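Local atomic coordinates of LacI family transcription regulator (Bifidobacterium animalis subsp. lactis, PDB entry 4O5A), a protein that probably regulates transcription as a dimeric LacI-family factor, with a DNA-binding part and a periplasmic-binding-protein-like part that senses a small effector. Residues 169-174 with 308-313; 89-94 with 134-139; 159-164 with 206-211; 97-102 with 314-319; 123-128 with 145-150. All coordinates share one frame; numbering follows the deposited sequence.

Contact 1: 169-174 with 308-313; sequences PTLMSD and GRLAAQ. With SO4 (sulfate ion), chain E.
The Arg309 guanidinium meets the sulfate ion at its edge, with the sulfur in the plane of the group. Arg309 NE donates to sulfate O3 at 2.9 Å, and Arg309 NH2 donates to sulfate O4 at 3.0 Å. Both bonds are fairly straight, at 157° and 165°, so the anion is held by a two-pronged grip. Gln313, one helical turn on, gives a third bond, from Gln313 NE2 to sulfate O2 at 3.1 Å. The guanidinium is also tied to residues 97-101: NH1 bonds to Ser97 OG, and NH2 makes a salt bridge with Glu101. With an alanine here, Glu101 is likely to lose this charge partner, and the sulfate to keep Gln313 as its remaining side-chain donor in 308-313. The sulfate probably comes from the crystallisation liquor. Helix 304-320 here lies against the parallel sheet of one lobe of a periplasmic-binding-protein-like fold, and its inner side faces strand 170-172. Leu171 does the work from the strand. Its CG stands opposite the backbone N (chi1 -179°), which carries the two methyls out to the helix. Leu171 CD1 touches Leu310 CD2 at 3.7 Å, the two side chains crossing at a slant. Leu171 CD2 lies 4.0 Å from Ala311 CB, close to the helix backbone. Val327 of the next strand touches both Leu171 and Leu310.

Contact 2: 89-94 with 134-139; sequences MRLISG and LLLNLE
Leu91 and Leu136 form a buried apolar contact between helix 88-99 and the end of strand 132-135, in the layer between helix and sheet. The two side chains reach toward each other tip to tip. One methyl of Leu91, CD2, sits at the fork of Leu136. Leu91 CD2 lies 3.9 Å from Leu136 CD2, and Leu136 CD1 is just as near. The CG of Leu91 is trans to its backbone N (chi1 -165°), and this sends the branch across to the strand. Leu134 lines the same side two residues earlier, with Leu134 CD2 at a looser 4.5 Å from Leu91 CD2. This is how a helix covers one face of the parallel sheet in a periplasmic-binding-protein-like lobe: Leu134 and Leu136 point to helix 88-99, while Leu135 packs on Met148 of helix 143-149 across the sheet. Leu159 of the neighbouring strand touches both Leu134 and Leu136, and Ile304 touches Leu91. No hydrogen bond crosses between the two segments. The helix has another side turned to the second subunit, where Met89 packs on Met89 of that subunit and Ile92 on its Met110.

Contact 3: 159-164 with 206-211; sequences LADSSL and SYIRDA
Ile208 touches Ser163 and Asp161 through a single methyl, CD1. This is the close part of the contact. Ile208 CD1 lies 3.7 Å from Ser163 OG, and 4.1 Å from Asp161 OD1, where the two side chains run at a slant. Asp161 CG lies anti to the backbone N (chi1 -166°), which puts the carboxylate on the Ile208 side. The two oxygens that the methyl meets are hydrogen-bonded to each other. Ser163 OG donates to Asp161 OD1 at 2.6 Å, and Ser163 N reaches Asp161 OD1 at 3.2 Å. These donors approach from opposite faces of the carboxylate plane, on the anti side. The second bond closes an Asx turn at the start of the short 3-10 segment 162-164. An alanine at Asp161 is likely to leave the Ser163 hydroxyl and amide without their common acceptor, and the hydroxyl freer to turn. The other side is looser. Asp161 OD2 makes a weak hydrogen bond with a glycerol, which also bonds to the backbone N of Ser162. No hydrogen bond joins the two segments, and Ser163 is exposed. Segment 159-164 runs off the end of strand 156-160, while helix 206-219 belongs to the other lobe. The contact thus spans the cleft between lobes, consistent with the effector-binding cleft of LacI-type regulators, although the glycerol probably comes from the crystallisation liquor.

Contact 4: 97-102 with 314-319; sequences SALEER and LMLKLI
Leu316 reaches from helix 304-320 into the end of helix 88-99, and each part of its side chain meets something different. Leu316 CB lies beside the guanidinium of Arg102, 4.0 Å from Arg102 NH1. Beyond CB, the chain branches at CG. The methyl CD1 has most of the close neighbours. Leu316 CD1 rests 3.8 Å from Arg102 CG. Leu316 CD1 is also 4.2 Å from Leu99 CD2, and the carbonyl oxygen of Ala98 is near it as well. The other methyl, CD2, lies over one face of the Arg102 guanidinium, displaced toward its rim. Leu316 and Arg102 slide past each other in opposite directions, the base of each near the end of the other. Arg102 can do this because its chain is bent at chi2 (-90°) and again at chi3 (-54°), which folds it along the leucine. Its polar end is fixed by Asp320, which makes a salt bridge with NH1 just past the segment. Arg67 brings a like charge close to NH2, and Asp320 probably eases that crowding of charge. Leu99 crosses Leu316 at a slant and also touches Ile71 of strand 70-76. Met315 and Ile319 pack on Ile71 too. Glu100 turns to the second subunit, where it makes a salt bridge with Arg109 of that subunit. The two helices lie side by side on one face of the parallel sheet, in the layered alpha/beta arrangement of a periplasmic-binding-protein-like lobe.

Contact 5: 123-128 with 145-150; sequences DWIATG and IELMKN
The outer torsion of Ile125 is extended (chi2 171°), which pushes its CD1 methyl out toward helix 143-149. Leu147 has its CG opposite the backbone N (chi1 176°), which turns the branch to the facing helix; the two side chains meet tip to tip. Ile125 CD1 lies 4.1 Å from Leu147 CG and 4.2 Å from Leu147 CD1. Met148, a selenomethionine, takes another route. Its CB points away from helix 116-127, but the chain folds back at chi2 (-35°) and brings Met148 SE within 4.3 Å of Ile125 CD1. One methyl thus sits against two neighbouring residues of the facing helix. Val118 and Leu121, earlier on helix 116-127, also touch Leu147. On the sheet side, Met148 and Trp124 both pack on Leu133 of strand 132-135. Both helices thus reach the same strand. Helix 116-127 leads into strand 132-135, and helix 143-149 follows it, as in the alternating alpha/beta order of this fold. Near its end, helix 116-127 has one extra bond: Thr127 OG1 donates to Asp123 O at 2.9 Å, while Thr127 N reaches the same oxygen from the opposite face of its plane. Across the contact itself there is no hydrogen bond and no charge pair. The two helices are joined here by apolar contact alone, from aliphatic carbons and one selenium, in a partly buried place; nothing polar fixes the direction of approach.

Contacts 1, 2 and 4 share one helical layer on a parallel sheet. Contacts 1 and 4 both use helix 304-320, their centres about 12 Å apart, and Ala312 CB packs on Ala98 CB at 3.7 Å between them. Contacts 1 and 2 have centres about 9 Å apart and touch where Gly308 CA meets Leu91 CD1 at 3.6 Å. Contact 5 is on the other face of the sheet, about 18 Å from contact 2 between centres, and they meet where Leu138 CD1 packs on Ile145 CD1 at 3.6 Å. Contact 3 lies at the glycerol-bearing cleft, about 26 Å from contact 4 between centres. Neighbouring strands link it to contacts 1 and 2. Contacts 2 and 4 also reach the second subunit.

Contact 1: 169-174 with 308-313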
# COMPACT_ATOMS: atom_id res chain seq x y z
N PRO A 169 25.79 10.50 -1.29
CA PRO A 169 24.83 11.05 -2.26
C PRO A 169 23.41 10.95 -1.72
O PRO A 169 22.98 9.86 -1.33
CB PRO A 169 25.00 10.13 -3.47
CG PRO A 169 26.44 9.71 -3.40
CD PRO A 169 26.73 9.56 -1.92
N THR A 170 22.70 12.07 -1.69
CA THR A 170 21.39 12.09 -1.06
C THR A 170 20.34 12.71 -1.96
O THR A 170 20.57 13.76 -2.56
CB THR A 170 21.45 12.88 0.26
OG1 THR A 170 22.55 12.40 1.06
CG2 THR A 170 20.15 12.77 1.05
N LEU A 171 19.17 12.07 -2.03
CA LEU A 171 17.99 12.72 -2.58
C LEU A 171 17.25 13.30 -1.37
O LEU A 171 16.70 12.55 -0.55
CB LEU A 171 17.13 11.70 -3.34
CG LEU A 171 15.84 12.19 -4.00
CD1 LEU A 171 16.11 13.36 -4.94
CD2 LEU A 171 15.15 11.04 -4.73
N MSE A 172 17.27 14.62 -1.25
CA MSE A 172 16.93 15.30 0.01
C MSE A 172 15.46 15.62 0.16
O MSE A 172 14.87 16.30 -0.68
CB MSE A 172 17.72 16.60 0.12
CG MSE A 172 19.21 16.45 -0.05
SE MSE A 172 20.14 18.16 -0.01
CE MSE A 172 19.36 18.98 -1.60
N SER A 173 14.87 15.18 1.27
CA SER A 173 13.52 15.59 1.64
C SER A 173 13.59 16.92 2.36
O SER A 173 14.67 17.34 2.80
CB SER A 173 12.89 14.55 2.56
OG SER A 173 13.60 14.47 3.78
N ASP A 174 12.47 17.62 2.48
CA ASP A 174 12.48 18.86 3.23
C ASP A 174 11.31 18.91 4.19
O ASP A 174 10.35 19.65 3.97
CB ASP A 174 12.48 20.08 2.31
CG ASP A 174 12.98 21.35 2.99
OD1 ASP A 174 12.96 21.44 4.25
OD2 ASP A 174 13.39 22.28 2.27
N GLY A 308 11.00 8.39 -6.85
CA GLY A 308 11.52 7.08 -7.20
C GLY A 308 12.26 7.17 -8.51
O GLY A 308 13.33 6.60 -8.66
N ARG A 309 11.68 7.88 -9.47
CA ARG A 309 12.27 8.00 -10.79
C ARG A 309 13.61 8.74 -10.69
O ARG A 309 14.60 8.33 -11.28
CB ARG A 309 11.30 8.73 -11.72
CG ARG A 309 11.76 8.81 -13.13
CD ARG A 309 10.62 9.31 -14.02
NE ARG A 309 11.15 9.65 -15.33
CZ ARG A 309 11.46 8.76 -16.26
NH1 ARG A 309 11.30 7.46 -16.04
NH2 ARG A 309 11.95 9.17 -17.42
N LEU A 310 13.63 9.83 -9.93
CA LEU A 310 14.86 10.59 -9.76
C LEU A 310 15.93 9.75 -9.06
O LEU A 310 17.11 9.83 -9.41
CB LEU A 310 14.58 11.86 -8.96
CG LEU A 310 15.66 12.92 -9.03
CD1 LEU A 310 16.10 13.16 -10.48
CD2 LEU A 310 15.14 14.20 -8.41
N ALA A 311 15.52 8.95 -8.08
CA ALA A 311 16.47 8.12 -7.33
C ALA A 311 17.17 7.12 -8.25
O ALA A 311 18.39 6.93 -8.16
CB ALA A 311 15.76 7.38 -6.21
N ALA A 312 16.41 6.49 -9.13
CA ALA A 312 16.98 5.54 -10.08
C ALA A 312 17.92 6.25 -11.04
O ALA A 312 19.03 5.77 -11.33
CB ALA A 312 15.87 4.83 -10.82
N GLN A 313 17.51 7.41 -11.54
CA GLN A 313 18.36 8.16 -12.46
C GLN A 313 19.68 8.54 -11.79
O GLN A 313 20.73 8.48 -12.42
CB GLN A 313 17.64 9.41 -12.98
CG GLN A 313 16.43 9.07 -13.84
CD GLN A 313 15.61 10.28 -14.21
OE1 GLN A 313 15.43 11.20 -13.40
NE2 GLN A 313 15.09 10.30 -15.44
S SO4 E . 12.47 12.94 -16.64
O1 SO4 E . 12.07 14.34 -16.76
O2 SO4 E . 13.92 12.83 -16.76
O3 SO4 E . 12.01 12.41 -15.36
O4 SO4 E . 11.85 12.18 -17.72

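Contact 2: 89-94 with 134-139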
# COMPACT_ATOMS: atom_id res chain seq x y z
N MSE A 89 5.46 1.03 -2.38
CA MSE A 89 4.99 0.56 -3.69
C MSE A 89 5.11 1.67 -4.73
O MSE A 89 5.54 1.43 -5.85
CB MSE A 89 3.55 0.04 -3.64
CG MSE A 89 3.41 -1.45 -3.43
SE MSE A 89 4.81 -2.56 -4.24
CE MSE A 89 4.12 -2.55 -6.08
N ARG A 90 4.76 2.89 -4.34
CA ARG A 90 4.87 4.00 -5.29
C ARG A 90 6.31 4.29 -5.62
O ARG A 90 6.63 4.61 -6.76
CB ARG A 90 4.22 5.26 -4.73
CG ARG A 90 2.72 5.26 -4.74
CD ARG A 90 2.21 6.51 -4.06
NE ARG A 90 1.00 6.23 -3.31
CZ ARG A 90 0.49 7.02 -2.37
NH1 ARG A 90 1.08 8.16 -2.05
NH2 ARG A 90 -0.62 6.66 -1.75
N LEU A 91 7.18 4.20 -4.62
CA LEU A 91 8.61 4.41 -4.86
C LEU A 91 9.13 3.38 -5.86
O LEU A 91 9.89 3.72 -6.78
CB LEU A 91 9.40 4.30 -3.55
CG LEU A 91 10.82 4.86 -3.66
CD1 LEU A 91 10.76 6.38 -3.75
CD2 LEU A 91 11.68 4.41 -2.49
N ILE A 92 8.74 2.13 -5.67
CA ILE A 92 9.20 1.07 -6.55
C ILE A 92 8.70 1.25 -7.98
O ILE A 92 9.44 0.97 -8.94
CB ILE A 92 8.85 -0.33 -5.97
CG1 ILE A 92 9.74 -0.61 -4.76
CG2 ILE A 92 9.04 -1.42 -7.01
CD1 ILE A 92 9.40 -1.90 -4.05
N SER A 93 7.46 1.71 -8.14
CA SER A 93 6.94 2.06 -9.47
C SER A 93 7.76 3.16 -10.15
O SER A 93 8.08 3.07 -11.34
CB SER A 93 5.48 2.50 -9.40
OG SER A 93 4.64 1.39 -9.17
N GLY A 94 8.09 4.21 -9.41
CA GLY A 94 8.92 5.28 -9.94
C GLY A 94 10.31 4.80 -10.28
O GLY A 94 10.85 5.12 -11.35
N LEU A 134 20.30 1.24 -2.67
CA LEU A 134 19.39 2.30 -2.30
C LEU A 134 19.18 2.21 -0.79
O LEU A 134 18.82 1.14 -0.28
CB LEU A 134 18.06 2.10 -3.04
CG LEU A 134 16.93 3.08 -2.75
CD1 LEU A 134 17.36 4.49 -3.10
CD2 LEU A 134 15.69 2.69 -3.52
N LEU A 135 19.42 3.30 -0.07
CA LEU A 135 19.26 3.33 1.39
C LEU A 135 18.04 4.15 1.80
O LEU A 135 17.98 5.36 1.54
CB LEU A 135 20.49 3.92 2.06
CG LEU A 135 21.84 3.31 1.68
CD1 LEU A 135 22.98 4.05 2.38
CD2 LEU A 135 21.87 1.83 2.03
N LEU A 136 17.08 3.50 2.44
CA LEU A 136 15.88 4.19 2.91
C LEU A 136 15.83 4.24 4.43
O LEU A 136 16.52 3.47 5.11
CB LEU A 136 14.61 3.52 2.38
CG LEU A 136 14.51 3.26 0.88
CD1 LEU A 136 13.22 2.51 0.57
CD2 LEU A 136 14.59 4.56 0.07
N ASN A 137 15.02 5.16 4.95
CA ASN A 137 14.73 5.22 6.38
C ASN A 137 15.98 5.35 7.24
O ASN A 137 16.21 4.56 8.15
CB ASN A 137 13.91 4.00 6.81
CG ASN A 137 12.60 3.91 6.06
OD1 ASN A 137 11.96 4.92 5.79
ND2 ASN A 137 12.19 2.69 5.73
N LEU A 138 16.78 6.36 6.93
CA LEU A 138 18.00 6.62 7.67
C LEU A 138 17.64 7.02 9.10
O LEU A 138 16.76 7.86 9.32
CB LEU A 138 18.81 7.73 6.99
CG LEU A 138 19.63 7.32 5.76
CD1 LEU A 138 20.65 6.26 6.12
CD2 LEU A 138 18.75 6.84 4.59
N GLU A 139 18.29 6.38 10.07
CA GLU A 139 18.12 6.76 11.46
C GLU A 139 19.29 7.63 11.85
O GLU A 139 20.27 7.74 11.11
CB GLU A 139 18.09 5.52 12.36
CG GLU A 139 17.02 4.51 12.02
CD GLU A 139 17.07 3.31 12.96
OE1 GLU A 139 16.04 2.62 13.11
OE2 GLU A 139 18.15 3.06 13.54

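Contact 3: 159-164 with 206-211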
# COMPACT_ATOMS: atom_id res chain seq x y z
N LEU A 159 17.81 8.25 0.66
CA LEU A 159 16.65 9.14 0.62
C LEU A 159 16.38 9.61 2.04
O LEU A 159 15.77 8.89 2.84
CB LEU A 159 15.43 8.43 0.04
CG LEU A 159 15.23 8.51 -1.48
CD1 LEU A 159 16.47 8.05 -2.25
CD2 LEU A 159 14.01 7.71 -1.91
N ALA A 160 16.84 10.81 2.35
CA ALA A 160 16.74 11.33 3.72
C ALA A 160 16.97 12.83 3.75
O ALA A 160 17.24 13.44 2.72
CB ALA A 160 17.76 10.64 4.60
N ASP A 161 16.86 13.42 4.94
CA ASP A 161 17.32 14.78 5.15
C ASP A 161 18.84 14.72 5.08
O ASP A 161 19.44 13.76 5.56
CB ASP A 161 16.87 15.31 6.51
CG ASP A 161 17.02 16.82 6.64
OD1 ASP A 161 18.08 17.28 7.13
OD2 ASP A 161 16.08 17.55 6.27
N SER A 162 19.46 15.74 4.48
CA SER A 162 20.91 15.76 4.30
C SER A 162 21.69 15.67 5.62
O SER A 162 22.84 15.22 5.65
CB SER A 162 21.32 17.03 3.55
OG SER A 162 20.91 18.18 4.27
N SER A 163 21.07 16.09 6.71
CA SER A 163 21.71 16.06 8.02
C SER A 163 22.00 14.65 8.53
O SER A 163 22.80 14.48 9.46
CB SER A 163 20.86 16.83 9.04
OG SER A 163 19.53 16.35 9.06
N LEU A 164 21.39 13.64 7.93
CA LEU A 164 21.51 12.26 8.40
C LEU A 164 22.41 11.38 7.54
O LEU A 164 22.60 10.20 7.84
CB LEU A 164 20.13 11.59 8.47
CG LEU A 164 18.95 12.26 9.17
CD1 LEU A 164 17.70 11.43 8.95
CD2 LEU A 164 19.21 12.46 10.65
N SER A 206 12.24 12.38 13.20
CA SER A 206 11.47 12.83 14.36
C SER A 206 11.96 14.17 14.90
O SER A 206 11.16 15.06 15.19
CB SER A 206 11.52 11.78 15.46
OG SER A 206 10.99 12.30 16.66
N TYR A 207 13.27 14.33 15.00
CA TYR A 207 13.83 15.55 15.58
C TYR A 207 13.83 16.75 14.64
O TYR A 207 13.77 17.89 15.08
CB TYR A 207 15.23 15.27 16.12
CG TYR A 207 15.21 14.27 17.25
CD1 TYR A 207 14.08 14.13 18.05
CD2 TYR A 207 16.31 13.47 17.52
CE1 TYR A 207 14.05 13.23 19.08
CE2 TYR A 207 16.28 12.56 18.56
CZ TYR A 207 15.15 12.44 19.33
OH TYR A 207 15.09 11.55 20.37
N ILE A 208 13.90 16.48 13.34
CA ILE A 208 13.80 17.52 12.32
C ILE A 208 12.39 18.11 12.35
O ILE A 208 12.21 19.33 12.36
CB ILE A 208 14.04 16.96 10.90
CG1 ILE A 208 15.47 16.42 10.77
CG2 ILE A 208 13.73 18.02 9.85
CD1 ILE A 208 16.54 17.47 10.90
N ARG A 209 11.40 17.22 12.36
CA ARG A 209 10.02 17.65 12.37
C ARG A 209 9.65 18.38 13.64
O ARG A 209 8.98 19.41 13.59
CB ARG A 209 9.08 16.46 12.15
CG ARG A 209 9.26 15.82 10.78
CD ARG A 209 8.31 14.66 10.57
NE ARG A 209 8.42 14.15 9.20
CZ ARG A 209 7.52 13.38 8.61
NH1 ARG A 209 6.43 13.01 9.28
NH2 ARG A 209 7.70 12.98 7.37
N ASP A 210 10.09 17.86 14.78
CA ASP A 210 9.75 18.48 16.06
C ASP A 210 10.38 19.86 16.17
O ASP A 210 9.74 20.80 16.64
CB ASP A 210 10.18 17.61 17.25
CG ASP A 210 9.93 18.29 18.59
OD1 ASP A 210 8.75 18.50 18.94
OD2 ASP A 210 10.91 18.61 19.29
N ALA A 211 11.63 19.99 15.72
CA ALA A 211 12.30 21.29 15.78
C ALA A 211 11.58 22.32 14.91
O ALA A 211 11.41 23.47 15.31
CB ALA A 211 13.77 21.16 15.38

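Contact 4: 97-102 with 314-319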
# COMPACT_ATOMS: atom_id res chain seq x y z
N SER A 97 10.24 2.86 -13.46
CA SER A 97 9.99 3.63 -14.67
C SER A 97 11.30 4.12 -15.26
O SER A 97 11.40 4.30 -16.47
CB SER A 97 9.02 4.80 -14.42
OG SER A 97 9.64 5.92 -13.82
N ALA A 98 12.30 4.31 -14.41
CA ALA A 98 13.61 4.75 -14.91
C ALA A 98 14.56 3.58 -15.17
O ALA A 98 15.30 3.61 -16.16
CB ALA A 98 14.24 5.76 -13.96
N LEU A 99 14.54 2.57 -14.31
CA LEU A 99 15.41 1.41 -14.50
C LEU A 99 15.08 0.67 -15.79
O LEU A 99 15.97 0.15 -16.46
CB LEU A 99 15.34 0.46 -13.30
CG LEU A 99 15.78 1.07 -11.97
CD1 LEU A 99 15.52 0.08 -10.85
CD2 LEU A 99 17.27 1.48 -12.03
N GLU A 100 13.79 0.64 -16.17
CA GLU A 100 13.39 -0.06 -17.39
C GLU A 100 13.97 0.57 -18.64
O GLU A 100 14.21 -0.12 -19.63
CB GLU A 100 11.86 -0.11 -17.53
CG GLU A 100 11.20 -1.10 -16.60
CD GLU A 100 11.55 -2.54 -16.93
OE1 GLU A 100 11.67 -2.86 -18.13
OE2 GLU A 100 11.70 -3.35 -15.98
N GLU A 101 14.19 1.88 -18.60
CA GLU A 101 14.80 2.60 -19.73
C GLU A 101 16.19 2.08 -20.05
O GLU A 101 16.66 2.23 -21.18
CB GLU A 101 14.86 4.11 -19.44
CG GLU A 101 13.50 4.77 -19.33
CD GLU A 101 13.59 6.27 -19.09
OE1 GLU A 101 14.32 6.97 -19.82
OE2 GLU A 101 12.90 6.76 -18.16
N ARG A 102 16.86 1.48 -19.06
CA ARG A 102 18.23 0.98 -19.24
C ARG A 102 18.29 -0.53 -19.01
O ARG A 102 19.38 -1.08 -18.83
CB ARG A 102 19.18 1.63 -18.23
CG ARG A 102 19.14 3.14 -18.16
CD ARG A 102 20.13 3.76 -19.12
NE ARG A 102 21.49 3.24 -18.94
CZ ARG A 102 22.47 3.87 -18.28
NH1 ARG A 102 22.26 5.05 -17.72
NH2 ARG A 102 23.67 3.31 -18.19
N LEU A 314 19.61 8.92 -10.52
CA LEU A 314 20.81 9.35 -9.82
C LEU A 314 21.76 8.18 -9.58
O LEU A 314 22.98 8.32 -9.70
CB LEU A 314 20.44 10.01 -8.48
CG LEU A 314 19.75 11.36 -8.61
CD1 LEU A 314 19.34 11.88 -7.23
CD2 LEU A 314 20.65 12.37 -9.32
N MSE A 315 21.21 7.02 -9.25
CA MSE A 315 22.06 5.87 -9.02
C MSE A 315 22.70 5.43 -10.32
O MSE A 315 23.85 5.03 -10.33
CB MSE A 315 21.29 4.71 -8.37
CG MSE A 315 20.99 4.97 -6.90
SE MSE A 315 20.08 3.49 -6.05
CE MSE A 315 18.37 3.60 -6.94
N LEU A 316 21.96 5.52 -11.42
CA LEU A 316 22.53 5.19 -12.73
C LEU A 316 23.68 6.13 -13.11
O LEU A 316 24.67 5.71 -13.72
CB LEU A 316 21.45 5.22 -13.80
CG LEU A 316 20.55 3.98 -13.72
CD1 LEU A 316 19.28 4.15 -14.55
CD2 LEU A 316 21.33 2.76 -14.18
N LYS A 317 23.55 7.41 -12.75
CA LYS A 317 24.65 8.35 -12.95
C LYS A 317 25.89 7.93 -12.17
O LYS A 317 26.98 7.94 -12.69
CB LYS A 317 24.25 9.77 -12.55
CG LYS A 317 23.31 10.48 -13.51
CD LYS A 317 23.21 11.95 -13.12
CE LYS A 317 21.94 12.61 -13.66
NZ LYS A 317 22.00 12.88 -15.13
N LEU A 318 25.70 7.58 -10.90
CA LEU A 318 26.82 7.11 -10.07
C LEU A 318 27.48 5.89 -10.70
O LEU A 318 28.70 5.80 -10.79
CB LEU A 318 26.32 6.77 -8.65
CG LEU A 318 25.86 7.92 -7.76
CD1 LEU A 318 25.23 7.38 -6.48
CD2 LEU A 318 27.01 8.86 -7.42
N ILE A 319 26.66 4.95 -11.15
CA ILE A 319 27.16 3.75 -11.81
C ILE A 319 27.94 4.09 -13.07
O ILE A 319 28.99 3.49 -13.36
CB ILE A 319 26.00 2.78 -12.15
CG1 ILE A 319 25.34 2.28 -10.87
CG2 ILE A 319 26.50 1.60 -12.99
CD1 ILE A 319 23.98 1.68 -11.11

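Contact 5: 123-128 with 145-150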
# COMPACT_ATOMS: atom_id res chain seq x y z
N ASP A 123 27.09 -8.61 2.19
CA ASP A 123 27.18 -9.72 1.25
C ASP A 123 27.17 -9.20 -0.18
O ASP A 123 27.97 -9.63 -1.01
CB ASP A 123 26.04 -10.72 1.48
CG ASP A 123 25.98 -11.79 0.41
OD1 ASP A 123 26.83 -12.71 0.43
OD2 ASP A 123 25.07 -11.73 -0.45
N TRP A 124 26.27 -8.26 -0.45
CA TRP A 124 26.14 -7.68 -1.77
C TRP A 124 27.42 -6.96 -2.17
O TRP A 124 27.86 -7.06 -3.31
CB TRP A 124 24.95 -6.71 -1.80
CG TRP A 124 23.65 -7.41 -2.02
CD1 TRP A 124 23.46 -8.72 -2.33
CD2 TRP A 124 22.34 -6.82 -1.93
NE1 TRP A 124 22.11 -8.99 -2.45
CE2 TRP A 124 21.41 -7.83 -2.22
CE3 TRP A 124 21.88 -5.53 -1.65
CZ2 TRP A 124 20.03 -7.60 -2.22
CZ3 TRP A 124 20.51 -5.30 -1.65
CH2 TRP A 124 19.61 -6.33 -1.94
N ILE A 125 28.01 -6.26 -1.21
CA ILE A 125 29.24 -5.53 -1.45
C ILE A 125 30.40 -6.48 -1.73
O ILE A 125 31.19 -6.27 -2.65
CB ILE A 125 29.59 -4.62 -0.26
CG1 ILE A 125 28.55 -3.50 -0.14
CG2 ILE A 125 30.98 -4.04 -0.40
CD1 ILE A 125 28.68 -2.67 1.14
N ALA A 126 30.50 -7.54 -0.93
CA ALA A 126 31.61 -8.49 -1.04
C ALA A 126 31.57 -9.27 -2.34
O ALA A 126 32.60 -9.66 -2.87
CB ALA A 126 31.60 -9.44 0.15
N THR A 127 30.37 -9.51 -2.86
CA THR A 127 30.20 -10.31 -4.06
C THR A 127 29.99 -9.45 -5.31
O THR A 127 30.04 -9.96 -6.43
CB THR A 127 29.03 -11.30 -3.92
OG1 THR A 127 27.80 -10.58 -3.77
CG2 THR A 127 29.23 -12.18 -2.70
N GLY A 128 29.77 -8.15 -5.12
CA GLY A 128 29.49 -7.26 -6.23
C GLY A 128 28.21 -7.66 -6.96
O GLY A 128 28.11 -7.55 -8.18
N ILE A 145 25.63 4.10 7.15
CA ILE A 145 26.46 5.19 6.65
C ILE A 145 27.93 4.79 6.75
O ILE A 145 28.68 4.92 5.78
CB ILE A 145 26.23 6.50 7.43
CG1 ILE A 145 24.74 6.87 7.43
CG2 ILE A 145 27.07 7.64 6.86
CD1 ILE A 145 24.14 7.01 6.05
N GLU A 146 28.33 4.28 7.91
CA GLU A 146 29.70 3.84 8.13
C GLU A 146 30.09 2.71 7.18
O GLU A 146 31.22 2.67 6.69
CB GLU A 146 29.91 3.40 9.59
N LEU A 147 29.16 1.80 6.93
CA LEU A 147 29.38 0.70 6.00
C LEU A 147 29.67 1.23 4.60
O LEU A 147 30.63 0.81 3.95
CB LEU A 147 28.17 -0.25 5.97
CG LEU A 147 28.18 -1.41 4.98
CD1 LEU A 147 29.37 -2.33 5.24
CD2 LEU A 147 26.89 -2.21 5.03
N MSE A 148 28.85 2.17 4.14
CA MSE A 148 29.02 2.72 2.79
C MSE A 148 30.32 3.52 2.68
O MSE A 148 31.00 3.45 1.66
CB MSE A 148 27.83 3.61 2.38
CG MSE A 148 26.49 2.91 2.28
SE MSE A 148 26.56 1.07 1.65
CE MSE A 148 27.44 1.31 -0.06
N LYS A 149 30.65 4.27 3.72
CA LYS A 149 31.83 5.12 3.67
C LYS A 149 33.10 4.28 3.64
O LYS A 149 34.10 4.67 3.03
CB LYS A 149 31.84 6.11 4.85
CG LYS A 149 30.71 7.13 4.78
CD LYS A 149 31.20 8.54 5.08
CE LYS A 149 31.08 8.91 6.55
NZ LYS A 149 31.50 10.32 6.79
N ASN A 150 33.06 3.12 4.29
CA ASN A 150 34.18 2.19 4.28
C ASN A 150 34.22 1.36 3.00
O ASN A 150 35.15 0.60 2.76
CB ASN A 150 34.14 1.29 5.52
CG ASN A 150 34.21 2.07 6.82
OD1 ASN A 150 34.49 3.27 6.83
ND2 ASN A 150 33.94 1.39 7.93